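Local coordinates for protein ubiquitin (Sulfolobus solfataricus, PDB 4WWM) that probably acts as a ubiquitin-like modifier of the Urm1 family that is attached to other proteins and linked to the archaeal proteasome pathway, at residues 2-7 with 72-77; 12-17 with 35-40. One frame throughout, in Å; residues are numbered along the deposited sequence.

Contact 1: 2-7 with 72-77. With SO4 (sulfate ion), chain C.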
loop_
_atom_site.group_PDB
_atom_site.type_symbol
_atom_site.label_atom_id
_atom_site.label_comp_id
_atom_site.label_asym_id
_atom_site.label_seq_id
_atom_site.Cartn_x
_atom_site.Cartn_y
_atom_site.Cartn_z
ATOM N N PRO A 2 -9.568 5.503 -1.044
ATOM C CA PRO A 2 -9.254 4.595 0.064
ATOM C C PRO A 2 -8.237 5.157 1.053
ATOM O O PRO A 2 -7.492 6.091 0.752
ATOM C CB PRO A 2 -8.691 3.352 -0.642
ATOM C CG PRO A 2 -8.469 3.747 -2.062
ATOM C CD PRO A 2 -9.443 4.836 -2.348
ATOM N N LYS A 3 -8.232 4.565 2.241
ATOM C CA LYS A 3 -7.335 4.959 3.315
ATOM C C LYS A 3 -6.152 3.999 3.371
ATOM O O LYS A 3 -6.340 2.780 3.397
ATOM C CB LYS A 3 -8.084 4.970 4.648
ATOM C CG LYS A 3 -7.273 5.466 5.835
ATOM C CD LYS A 3 -8.103 5.429 7.110
ATOM C CE LYS A 3 -7.311 5.890 8.317
ATOM N NZ LYS A 3 -8.128 5.808 9.559
ATOM N N VAL A 4 -4.943 4.557 3.371
ATOM C CA VAL A 4 -3.718 3.773 3.492
ATOM C C VAL A 4 -3.127 3.936 4.888
ATOM O O VAL A 4 -2.928 5.060 5.355
ATOM C CB VAL A 4 -2.671 4.193 2.443
ATOM C CG1 VAL A 4 -1.377 3.396 2.608
ATOM C CG2 VAL A 4 -3.222 4.006 1.042
ATOM N N ILE A 5 -2.864 2.812 5.548
ATOM C CA ILE A 5 -2.230 2.810 6.861
ATOM C C ILE A 5 -0.875 2.110 6.790
ATOM O O ILE A 5 -0.782 0.966 6.346
ATOM C CB ILE A 5 -3.113 2.114 7.916
ATOM C CG1 ILE A 5 -4.481 2.802 7.996
ATOM C CG2 ILE A 5 -2.421 2.129 9.276
ATOM C CD1 ILE A 5 -5.445 2.185 9.011
ATOM N N LEU A 6 0.172 2.801 7.233
ATOM C CA LEU A 6 1.513 2.229 7.266
ATOM C C LEU A 6 1.778 1.613 8.631
ATOM O O LEU A 6 1.310 2.124 9.649
ATOM C CB LEU A 6 2.567 3.296 6.948
ATOM C CG LEU A 6 2.446 3.993 5.591
ATOM C CD1 LEU A 6 3.520 5.053 5.451
ATOM C CD2 LEU A 6 2.542 3.007 4.445
ATOM N N LYS A 7 2.522 0.511 8.641
ATOM C CA LYS A 7 2.875 -0.182 9.878
ATOM C C LYS A 7 4.386 -0.350 9.997
ATOM O O LYS A 7 5.107 -0.326 8.998
ATOM C CB LYS A 7 2.202 -1.555 9.942
ATOM C CG LYS A 7 0.685 -1.517 10.039
ATOM C CD LYS A 7 0.223 -1.036 11.403
ATOM C CE LYS A 7 -1.284 -0.854 11.444
ATOM N NZ LYS A 7 -1.724 -0.158 12.684
ATOM N N ASP A 72 -12.414 1.692 1.569
ATOM C CA ASP A 72 -11.512 0.574 1.841
ATOM C C ASP A 72 -10.312 1.026 2.665
ATOM O O ASP A 72 -9.828 2.147 2.515
ATOM C CB ASP A 72 -11.024 -0.070 0.541
ATOM C CG ASP A 72 -12.077 -0.945 -0.118
ATOM O OD1 ASP A 72 -13.034 -1.367 0.566
ATOM O OD2 ASP A 72 -11.933 -1.223 -1.329
ATOM N N ILE A 73 -9.838 0.135 3.531
ATOM C CA ILE A 73 -8.663 0.394 4.349
ATOM C C ILE A 73 -7.515 -0.492 3.887
ATOM O O ILE A 73 -7.600 -1.720 3.947
ATOM C CB ILE A 73 -8.946 0.144 5.840
ATOM C CG1 ILE A 73 -10.088 1.050 6.316
ATOM C CG2 ILE A 73 -7.684 0.391 6.665
ATOM C CD1 ILE A 73 -10.554 0.772 7.731
ATOM N N ILE A 74 -6.446 0.149 3.425
ATOM C CA ILE A 74 -5.271 -0.548 2.920
ATOM C C ILE A 74 -4.128 -0.460 3.926
ATOM O O ILE A 74 -3.615 0.623 4.189
ATOM C CB ILE A 74 -4.810 0.044 1.573
ATOM C CG1 ILE A 74 -5.945 -0.038 0.547
ATOM C CG2 ILE A 74 -3.574 -0.691 1.068
ATOM C CD1 ILE A 74 -5.685 0.746 -0.723
ATOM N N GLU A 75 -3.724 -1.599 4.479
ATOM C CA GLU A 75 -2.616 -1.634 5.430
ATOM C C GLU A 75 -1.367 -2.165 4.749
ATOM O O GLU A 75 -1.391 -3.245 4.163
ATOM C CB GLU A 75 -2.954 -2.505 6.642
ATOM C CG GLU A 75 -4.126 -2.011 7.465
ATOM C CD GLU A 75 -4.464 -2.953 8.600
ATOM O OE1 GLU A 75 -3.575 -3.218 9.434
ATOM O OE2 GLU A 75 -5.614 -3.435 8.653
ATOM N N ILE A 76 -0.280 -1.400 4.824
ATOM C CA ILE A 76 0.997 -1.828 4.268
ATOM C C ILE A 76 1.916 -2.206 5.425
ATOM O O ILE A 76 2.282 -1.363 6.248
ATOM C CB ILE A 76 1.634 -0.739 3.388
ATOM C CG1 ILE A 76 0.620 -0.254 2.347
ATOM C CG2 ILE A 76 2.878 -1.283 2.694
ATOM C CD1 ILE A 76 1.098 0.908 1.515
ATOM N N ILE A 77 2.271 -3.486 5.476
ATOM C CA ILE A 77 2.941 -4.073 6.631
ATOM C C ILE A 77 4.276 -4.707 6.250
ATOM O O ILE A 77 4.313 -5.631 5.434
ATOM C CB ILE A 77 2.058 -5.154 7.288
ATOM C CG1 ILE A 77 0.675 -4.584 7.614
ATOM C CG2 ILE A 77 2.730 -5.701 8.545
ATOM C CD1 ILE A 77 -0.331 -5.620 8.072
HETATM S S SO4 C . -10.165 9.432 9.573
HETATM O O1 SO4 C . -11.342 8.569 9.599
HETATM O O2 SO4 C . -8.992 8.638 9.218
HETATM O O3 SO4 C . -9.970 10.028 10.892
HETATM O O4 SO4 C . -10.358 10.490 8.585
#
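Ile74 is held through both its backbone N and its backbone O by the opening strand of the chain: its N donates to Lys3 O at 2.6 Å and its O takes the N-H of Ile5 at 2.7 Å, the two shortest of the five bonds in the ladder. Lys3 N to Asp72 O, Ile76 N to Ile5 O and Lys7 N to Ile76 O complete it, the last one bent to 140°. The bonds alternate as they must between parallel strands, and that pairing of first strand with last, side by side inside a mixed sheet, is the hallmark of the beta-grasp fold of ubiquitin and its relatives. Val4, Leu6, Ile74 and Ile76 face the buried side, where helix 10-14 also packs. There the first torsion of Ile76 (chi1 -52°) puts CG1 beside the backbone N, which carries CD1 to Val4 CG1 at 3.7 Å and to Leu6 CD2 at 3.9 Å. On the other face Ile5 CD1 lies on Ile73 CG2 at 3.7 Å. Lys7 bends at its second torsion and crosses Glu75 obliquely, with CE near OE1, yet NZ stays 4.8 Å from Glu75 OE1, too long for a salt bridge. Lys3 does the opposite: its chain is extended throughout and leads away from the strand pair to a hydrogen bond from NZ to sulfate O2 at 3.0 Å, with a salt bridge to Glu18 as well. A methionine here would probably leave the Glu18 carboxylate without its charged mate and the sulfate without this donor.

Contact 2: 12-17 with 35-40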
loop_
_atom_site.group_PDB
_atom_site.type_symbol
_atom_site.label_atom_id
_atom_site.label_comp_id
_atom_site.label_asym_id
_atom_site.label_seq_id
_atom_site.Cartn_x
_atom_site.Cartn_y
_atom_site.Cartn_z
ATOM N N SER A 12 8.163 5.567 9.925
ATOM C CA SER A 12 9.257 6.525 10.022
ATOM C C SER A 12 9.921 6.739 8.665
ATOM O O SER A 12 10.378 7.834 8.365
ATOM C CB SER A 12 10.293 6.064 11.050
ATOM O OG SER A 12 11.001 4.932 10.586
ATOM N N GLN A 13 9.961 5.695 7.842
ATOM C CA GLN A 13 10.609 5.779 6.537
ATOM C C GLN A 13 9.849 6.689 5.570
ATOM O O GLN A 13 10.460 7.396 4.769
ATOM C CB GLN A 13 10.763 4.378 5.938
ATOM C CG GLN A 13 11.802 3.533 6.663
ATOM C CD GLN A 13 11.916 2.132 6.101
ATOM O OE1 GLN A 13 11.143 1.733 5.230
ATOM N NE2 GLN A 13 12.888 1.375 6.598
ATOM N N PHE A 14 8.521 6.665 5.646
ATOM C CA PHE A 14 7.684 7.540 4.824
ATOM C C PHE A 14 7.404 8.877 5.511
ATOM O O PHE A 14 7.070 9.856 4.847
ATOM C CB PHE A 14 6.357 6.858 4.493
ATOM C CG PHE A 14 6.427 5.936 3.312
ATOM C CD1 PHE A 14 6.242 6.421 2.030
ATOM C CD2 PHE A 14 6.674 4.585 3.484
ATOM C CE1 PHE A 14 6.303 5.575 0.940
ATOM C CE2 PHE A 14 6.736 3.736 2.400
ATOM C CZ PHE A 14 6.551 4.231 1.125
ATOM N N ASN A 15 7.524 8.892 6.836
ATOM C CA ASN A 15 7.287 10.081 7.661
ATOM C C ASN A 15 5.805 10.443 7.790
ATOM O O ASN A 15 5.458 11.607 8.006
ATOM C CB ASN A 15 8.058 11.285 7.113
ATOM C CG ASN A 15 8.312 12.352 8.168
ATOM O OD1 ASN A 15 8.507 12.048 9.346
ATOM N ND2 ASN A 15 8.306 13.609 7.746
ATOM N N PHE A 16 4.936 9.446 7.657
ATOM C CA PHE A 16 3.530 9.595 8.018
ATOM C C PHE A 16 2.974 8.221 8.367
ATOM O O PHE A 16 3.627 7.208 8.119
ATOM C CB PHE A 16 2.723 10.256 6.891
ATOM C CG PHE A 16 2.596 9.422 5.646
ATOM C CD1 PHE A 16 1.589 8.480 5.523
ATOM C CD2 PHE A 16 3.469 9.597 4.586
ATOM C CE1 PHE A 16 1.465 7.721 4.378
ATOM C CE2 PHE A 16 3.347 8.839 3.436
ATOM C CZ PHE A 16 2.345 7.900 3.334
ATOM N N ARG A 17 1.784 8.189 8.959
ATOM C CA ARG A 17 1.188 6.935 9.416
ATOM C C ARG A 17 -0.038 6.559 8.588
ATOM O O ARG A 17 -0.223 5.394 8.237
ATOM C CB ARG A 17 0.803 7.037 10.893
ATOM C CG ARG A 17 0.291 5.734 11.485
ATOM C CD ARG A 17 0.019 5.867 12.975
ATOM N NE ARG A 17 -0.555 4.648 13.539
ATOM C CZ ARG A 17 -0.871 4.490 14.821
ATOM N NH1 ARG A 17 -0.672 5.474 15.689
ATOM N NH2 ARG A 17 -1.389 3.342 15.239
ATOM N N SER A 35 5.851 7.236 -4.795
ATOM C CA SER A 35 6.233 7.966 -6.006
ATOM C C SER A 35 7.731 8.251 -6.137
ATOM O O SER A 35 8.403 7.664 -6.984
ATOM C CB SER A 35 5.460 9.286 -6.071
ATOM O OG SER A 35 5.708 9.964 -7.290
ATOM N N LYS A 36 8.253 9.141 -5.300
ATOM C CA LYS A 36 9.632 9.602 -5.451
ATOM C C LYS A 36 10.585 8.915 -4.483
ATOM O O LYS A 36 11.750 9.300 -4.371
ATOM C CB LYS A 36 9.702 11.119 -5.260
ATOM C CG LYS A 36 8.949 11.901 -6.325
ATOM C CD LYS A 36 9.115 13.404 -6.161
ATOM C CE LYS A 36 8.429 14.158 -7.292
ATOM N NZ LYS A 36 8.548 15.637 -7.151
ATOM N N LYS A 37 10.094 7.888 -3.798
ATOM C CA LYS A 37 10.850 7.248 -2.729
ATOM C C LYS A 37 11.349 5.858 -3.118
ATOM O O LYS A 37 12.489 5.501 -2.821
ATOM C CB LYS A 37 9.989 7.163 -1.468
ATOM C CG LYS A 37 9.578 8.523 -0.907
ATOM C CD LYS A 37 8.564 8.366 0.214
ATOM C CE LYS A 37 8.368 9.653 0.997
ATOM N NZ LYS A 37 7.782 10.731 0.165
ATOM N N HIS A 38 10.495 5.086 -3.784
ATOM C CA HIS A 38 10.819 3.713 -4.170
ATOM C C HIS A 38 11.193 2.876 -2.952
ATOM O O HIS A 38 12.190 2.152 -2.962
ATOM C CB HIS A 38 11.955 3.688 -5.196
ATOM C CG HIS A 38 11.623 4.384 -6.477
ATOM N ND1 HIS A 38 11.033 3.736 -7.542
ATOM C CD2 HIS A 38 11.791 5.670 -6.866
ATOM C CE1 HIS A 38 10.857 4.593 -8.531
ATOM N NE2 HIS A 38 11.309 5.773 -8.146
ATOM N N LEU A 39 10.379 2.980 -1.905
ATOM C CA LEU A 39 10.608 2.241 -0.673
ATOM C C LEU A 39 9.916 0.876 -0.686
ATOM O O LEU A 39 10.461 -0.095 -0.165
ATOM C CB LEU A 39 10.130 3.062 0.529
ATOM C CG LEU A 39 10.995 4.274 0.891
ATOM C CD1 LEU A 39 10.271 5.170 1.884
ATOM C CD2 LEU A 39 12.336 3.834 1.456
ATOM N N ILE A 40 8.728 0.802 -1.282
ATOM C CA ILE A 40 7.946 -0.435 -1.268
ATOM C C ILE A 40 7.787 -1.057 -2.657
ATOM O O ILE A 40 7.390 -2.215 -2.771
ATOM C CB ILE A 40 6.550 -0.203 -0.651
ATOM C CG1 ILE A 40 5.768 0.841 -1.451
ATOM C CG2 ILE A 40 6.697 0.235 0.801
ATOM C CD1 ILE A 40 4.344 1.036 -0.968
#
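Phe14 closes the end of helix 10-14 against the loop that follows helix 26-33, and its ring is the centre of the contact between these two parts of the beta-grasp domain. Leu39 comes from the opposite direction and sets CD1 over the middle of one ring face, 3.8 Å from the centroid and only 8° off the normal, a well-centred CH-pi contact. The same methyl, Leu39 CD1, also lies 3.6 Å from Gln13 O, one residue back in the helix. Leu39 uses a second atom, CB, to touch Phe14 CZ at 3.8 Å. Ile40 crosses at about a right angle and meets the ring at its edge, in plane, with CG2 lying 3.8 Å from Phe14 CE2. CG1 of Ile40 takes the crowded position between backbone N and carbonyl carbon (chi1 60°), which leaves CG2 beside the backbone N and against the ring. Lys37 adds its aliphatic part obliquely: CD stands 3.5 Å from Phe14 CD1, while a bend at its last torsion turns NZ off the line of the chain. No hydrogen bond joins the segments, which are held by apolar and CH-pi contacts.

Phe14 also packs on Leu6 of strand 3-6 and on Ile33 of helix 26-33. Asn15, with positive phi, takes the chain out of the helix directly after the aromatic residue. Polar residues further out hold the loop backbone. Lys48 NZ bonds to His38 O, and the two residues that meet the ring at its face and its edge, Leu39 and Ile40, both donate their backbone N-H to a single oxygen, Asp34 OD1.

In the fold
Contact 1 pairs the first and last strands of the chain, both interior to the sheet, and contact 2 lies about 13 Å away, centre to centre, where a helix end meets a loop. Strand 3-6 is followed, after a short connection, by helix 10-14, and Leu6 is the joint. Its N is 2.8 Å from Arg17 O, a probable hydrogen bond, and its CD1 packs 3.5 Å from Phe14 CB, so one leucine borders both Ile76 in contact 1 and the Phe14 side chain of contact 2. Leu6 thus links the sheet to the helix that contact 2 joins to the loop. The sulfate belongs to contact 1 alone, on Lys3, and probably comes from the crystallisation liquor.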